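Side-chain contacts in maquette-3 (Escherichia coli, PDB 6Z0C), which is a computationally modelled artificial four-helix bundle, probably made to test how buried charged networks and a hydrophobic core stabilise a protein: residues 49-52 against 53-56; 139-142 against 143-146. All coordinates share one frame; numbering follows the deposited sequence.

Contact 1. Residues 49-52 against 53-56; sequences ARNP and EKKS
N51 packs against the side chains of E53 and K54 where the chain turns into helix 52-99. N51 and E53 lie side by side and point the same way. The amide and carboxylate planes are 24° apart. The E53 carboxylate comes up to the methylene of N51, with OE1 3.4 Å from N51 CB. E53 gets there by folding back: CG sits between the backbone N and the carbonyl carbon (chi1 82°), and the chain bends again at chi2.

K54 runs alongside N51 in the same direction. Its chain is extended beyond CG, and CG passes 3.9 Å from N51 CB. Further out, N51 OD1 lies 3.5 Å from K54 CE, so the amide oxygen meets methylenes of the lysine. The ammonium group has its partners elsewhere: NZ bonds I146 O and S150 O. An alanine in place of K54 would probably leave these two carbonyls without their shared donor and the N51 amide without the lysine chain beside it.

K55 points back to A49, and their CB atoms are 4.0 Å apart. K55 NZ bonds S46 O at the end of the preceding helix. The backbone bonds of the first turn begin here. K55 N bonds N51 O at 3.0 Å, and S56 N bonds P52 O at 2.9 Å. K54 N adds a weak bond to N51 O. N51 holds the N-cap position but makes no side-chain capping bond, and P52 is the first residue of the helix.

The contact lies at the surface, in the short connection from helix 4-48 to helix 52-99. K54 links it to the chain that leaves helix 105-144 and leads to helix 152-194.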
loop_
_atom_site.group_PDB
_atom_site.type_symbol
_atom_site.label_atom_id
_atom_site.label_comp_id
_atom_site.label_asym_id
_atom_site.label_seq_id
_atom_site.Cartn_x
_atom_site.Cartn_y
_atom_site.Cartn_z
ATOM N N ALA A 49 -0.939 9.266 -33.132
ATOM C CA ALA A 49 -1.755 8.144 -33.657
ATOM C C ALA A 49 -2.530 8.581 -34.908
ATOM O O ALA A 49 -3.324 9.538 -34.807
ATOM C CB ALA A 49 -2.689 7.640 -32.584
ATOM N N ARG A 50 -2.308 7.891 -36.034
ATOM C CA ARG A 50 -2.966 8.143 -37.348
ATOM C C ARG A 50 -4.242 7.293 -37.457
ATOM O O ARG A 50 -5.217 7.763 -38.076
ATOM C CB ARG A 50 -2.004 7.821 -38.498
ATOM C CG ARG A 50 -0.620 8.441 -38.350
ATOM C CD ARG A 50 0.127 8.588 -39.668
ATOM N NE ARG A 50 0.702 7.343 -40.169
ATOM C CZ ARG A 50 1.880 6.830 -39.804
ATOM N NH1 ARG A 50 2.636 7.437 -38.903
ATOM N NH2 ARG A 50 2.295 5.694 -40.341
ATOM N N ASN A 51 -4.231 6.085 -36.887
ATOM C CA ASN A 51 -5.379 5.138 -36.900
ATOM C C ASN A 51 -6.380 5.577 -35.832
ATOM O O ASN A 51 -6.047 5.592 -34.649
ATOM C CB ASN A 51 -4.921 3.693 -36.686
ATOM C CG ASN A 51 -3.789 3.278 -37.603
ATOM O OD1 ASN A 51 -2.810 2.688 -37.155
ATOM N ND2 ASN A 51 -3.910 3.583 -38.885
ATOM N N PRO A 52 -7.625 5.961 -36.200
ATOM C CA PRO A 52 -8.595 6.451 -35.220
ATOM C C PRO A 52 -8.888 5.465 -34.076
ATOM O O PRO A 52 -9.079 5.925 -32.968
ATOM C CB PRO A 52 -9.865 6.695 -36.051
ATOM C CG PRO A 52 -9.351 6.906 -37.454
ATOM C CD PRO A 52 -8.164 5.973 -37.568
ATOM N N GLU A 53 -8.911 4.155 -34.349
ATOM C CA GLU A 53 -9.199 3.122 -33.313
ATOM C C GLU A 53 -8.080 3.148 -32.261
ATOM O O GLU A 53 -8.396 2.986 -31.069
ATOM C CB GLU A 53 -9.409 1.730 -33.925
ATOM C CG GLU A 53 -8.137 0.953 -34.247
ATOM C CD GLU A 53 -7.461 1.310 -35.562
ATOM O OE1 GLU A 53 -7.936 2.241 -36.244
ATOM O OE2 GLU A 53 -6.466 0.642 -35.912
ATOM N N LYS A 54 -6.829 3.364 -32.681
ATOM C CA LYS A 54 -5.651 3.443 -31.777
ATOM C C LYS A 54 -5.725 4.748 -30.972
ATOM O O LYS A 54 -5.487 4.697 -29.751
ATOM C CB LYS A 54 -4.345 3.328 -32.569
ATOM C CG LYS A 54 -4.138 1.997 -33.277
ATOM C CD LYS A 54 -2.700 1.728 -33.676
ATOM C CE LYS A 54 -2.545 0.465 -34.500
ATOM N NZ LYS A 54 -1.119 0.105 -34.685
ATOM N N LYS A 55 -6.057 5.870 -31.618
ATOM C CA LYS A 55 -6.225 7.180 -30.928
ATOM C C LYS A 55 -7.298 7.034 -29.841
ATOM O O LYS A 55 -7.040 7.444 -28.692
ATOM C CB LYS A 55 -6.601 8.293 -31.911
ATOM C CG LYS A 55 -6.448 9.705 -31.355
ATOM C CD LYS A 55 -6.721 10.801 -32.363
ATOM C CE LYS A 55 -6.010 12.098 -32.037
ATOM N NZ LYS A 55 -4.590 12.067 -32.461
ATOM N N SER A 56 -8.447 6.452 -30.195
ATOM C CA SER A 56 -9.601 6.219 -29.291
ATOM C C SER A 56 -9.152 5.455 -28.037
ATOM O O SER A 56 -9.491 5.902 -26.925
ATOM C CB SER A 56 -10.705 5.490 -30.006
ATOM O OG SER A 56 -11.740 5.146 -29.098
#

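Contact 2. Residues 139-142 against 143-146; sequences FIEL and LETI
This is a local i to i+3 and i+4 contact near the C-terminal end of helix 105-144, partly buried at one end of the bundle. F139 and L143 carry its apolar side. L143 CB lies over one face of the F139 ring, 4.1 Å above the plane and offset toward the rim. L143 CD2 meets F139 CE2 at 3.9 Å. The two side chains cross at a slant. L143 N bonds F139 O at 2.7 Å. F139 also touches V57 and Q61 of helix 52-99 and K162 of helix 152-194.

E144 lies on the exposed side. Its N bonds I140 O at 2.9 Å, and its extended chain brings OE2 3.5 Å from E141 CA. E141 OE2 and E144 OE2 are 6.1 Å apart, so any repulsion is probably modest.

T145 turns back on L142. Its chi1 of 68° sets OG1 between the backbone N and the carbonyl carbon, where the hydroxyl can fold back onto the L142 carbonyl. T145 OG1 donates to L142 O at 2.6 Å, in the carbonyl plane. T145 N reaches L142 O at 3.2 Å from well out of that plane. This bond and that from I146 N to L143 O are i to i+3 bonds.

F139, I140 and I146 touch neighbouring helices while E141 and E144 are exposed, as expected of an amphipathic helix in a four-helix bundle.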
loop_
_atom_site.group_PDB
_atom_site.type_symbol
_atom_site.label_atom_id
_atom_site.label_comp_id
_atom_site.label_asym_id
_atom_site.label_seq_id
_atom_site.Cartn_x
_atom_site.Cartn_y
_atom_site.Cartn_z
ATOM N N PHE A 139 -5.720 -2.916 -19.431
ATOM C CA PHE A 139 -5.199 -1.979 -20.454
ATOM C C PHE A 139 -4.131 -2.688 -21.294
ATOM O O PHE A 139 -4.124 -2.495 -22.520
ATOM C CB PHE A 139 -4.652 -0.679 -19.863
ATOM C CG PHE A 139 -4.142 0.212 -20.962
ATOM C CD1 PHE A 139 -5.017 0.703 -21.920
ATOM C CD2 PHE A 139 -2.789 0.464 -21.113
ATOM C CE1 PHE A 139 -4.556 1.478 -22.973
ATOM C CE2 PHE A 139 -2.331 1.246 -22.164
ATOM C CZ PHE A 139 -3.213 1.746 -23.093
ATOM N N ILE A 140 -3.259 -3.472 -20.657
ATOM C CA ILE A 140 -2.180 -4.237 -21.353
ATOM C C ILE A 140 -2.816 -5.174 -22.388
ATOM O O ILE A 140 -2.307 -5.223 -23.525
ATOM C CB ILE A 140 -1.295 -4.987 -20.342
ATOM C CG1 ILE A 140 -0.281 -4.022 -19.723
ATOM C CG2 ILE A 140 -0.630 -6.203 -20.975
ATOM C CD1 ILE A 140 0.791 -4.689 -18.915
ATOM N N GLU A 141 -3.883 -5.885 -22.017
ATOM C CA GLU A 141 -4.573 -6.838 -22.929
ATOM C C GLU A 141 -5.132 -6.048 -24.123
ATOM O O GLU A 141 -5.032 -6.536 -25.260
ATOM C CB GLU A 141 -5.605 -7.653 -22.144
ATOM C CG GLU A 141 -4.950 -8.602 -21.147
ATOM C CD GLU A 141 -5.819 -9.164 -20.030
ATOM O OE1 GLU A 141 -7.052 -8.964 -20.064
ATOM O OE2 GLU A 141 -5.252 -9.808 -19.121
ATOM N N LEU A 142 -5.627 -4.832 -23.880
ATOM C CA LEU A 142 -6.163 -3.927 -24.929
ATOM C C LEU A 142 -5.015 -3.385 -25.793
ATOM O O LEU A 142 -5.149 -3.383 -27.034
ATOM C CB LEU A 142 -6.927 -2.798 -24.230
ATOM C CG LEU A 142 -7.933 -2.030 -25.080
ATOM C CD1 LEU A 142 -8.883 -2.972 -25.805
ATOM C CD2 LEU A 142 -8.712 -1.066 -24.205
ATOM N N LEU A 143 -3.930 -2.941 -25.154
ATOM C CA LEU A 143 -2.746 -2.335 -25.819
ATOM C C LEU A 143 -2.100 -3.357 -26.764
ATOM O O LEU A 143 -1.676 -2.960 -27.860
ATOM C CB LEU A 143 -1.763 -1.872 -24.741
ATOM C CG LEU A 143 -0.452 -1.272 -25.244
ATOM C CD1 LEU A 143 -0.700 -0.155 -26.252
ATOM C CD2 LEU A 143 0.376 -0.761 -24.079
ATOM N N GLU A 144 -2.025 -4.623 -26.347
ATOM C CA GLU A 144 -1.457 -5.738 -27.154
ATOM C C GLU A 144 -2.138 -5.826 -28.529
ATOM O O GLU A 144 -1.451 -6.225 -29.485
ATOM C CB GLU A 144 -1.594 -7.062 -26.405
ATOM C CG GLU A 144 -0.527 -7.258 -25.350
ATOM C CD GLU A 144 -0.695 -8.520 -24.524
ATOM O OE1 GLU A 144 0.286 -9.269 -24.393
ATOM O OE2 GLU A 144 -1.802 -8.744 -24.003
ATOM N N THR A 145 -3.429 -5.492 -28.631
ATOM C CA THR A 145 -4.232 -5.671 -29.873
ATOM C C THR A 145 -3.893 -4.580 -30.898
ATOM O O THR A 145 -4.233 -4.783 -32.077
ATOM C CB THR A 145 -5.744 -5.694 -29.606
ATOM O OG1 THR A 145 -6.167 -4.398 -29.178
ATOM C CG2 THR A 145 -6.148 -6.731 -28.581
ATOM N N ILE A 146 -3.261 -3.477 -30.479
ATOM C CA ILE A 146 -2.971 -2.305 -31.363
ATOM C C ILE A 146 -1.457 -2.118 -31.548
ATOM O O ILE A 146 -1.072 -1.073 -32.108
ATOM C CB ILE A 146 -3.651 -1.029 -30.827
ATOM C CG1 ILE A 146 -3.161 -0.645 -29.428
ATOM C CG2 ILE A 146 -5.163 -1.176 -30.877
ATOM C CD1 ILE A 146 -3.418 0.800 -29.071
#

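How the contacts relate
Contact 1 spans the loop before helix 52-99 and its first turn, and contact 2 lies at the end of helix 105-144, the next helix in the chain. Their centres are about 13 Å apart, on the same side of the chain's centre. They touch through K54 NZ and I146 O, 2.8 Å apart, a probable hydrogen bond. V57, one residue beyond contact 1, packs on F139 and I146 of contact 2. The potassium site of G101, G103 and Q200 involves the connection after helix 52-99 and the C-terminus, and neither contact supplies a ligand to it.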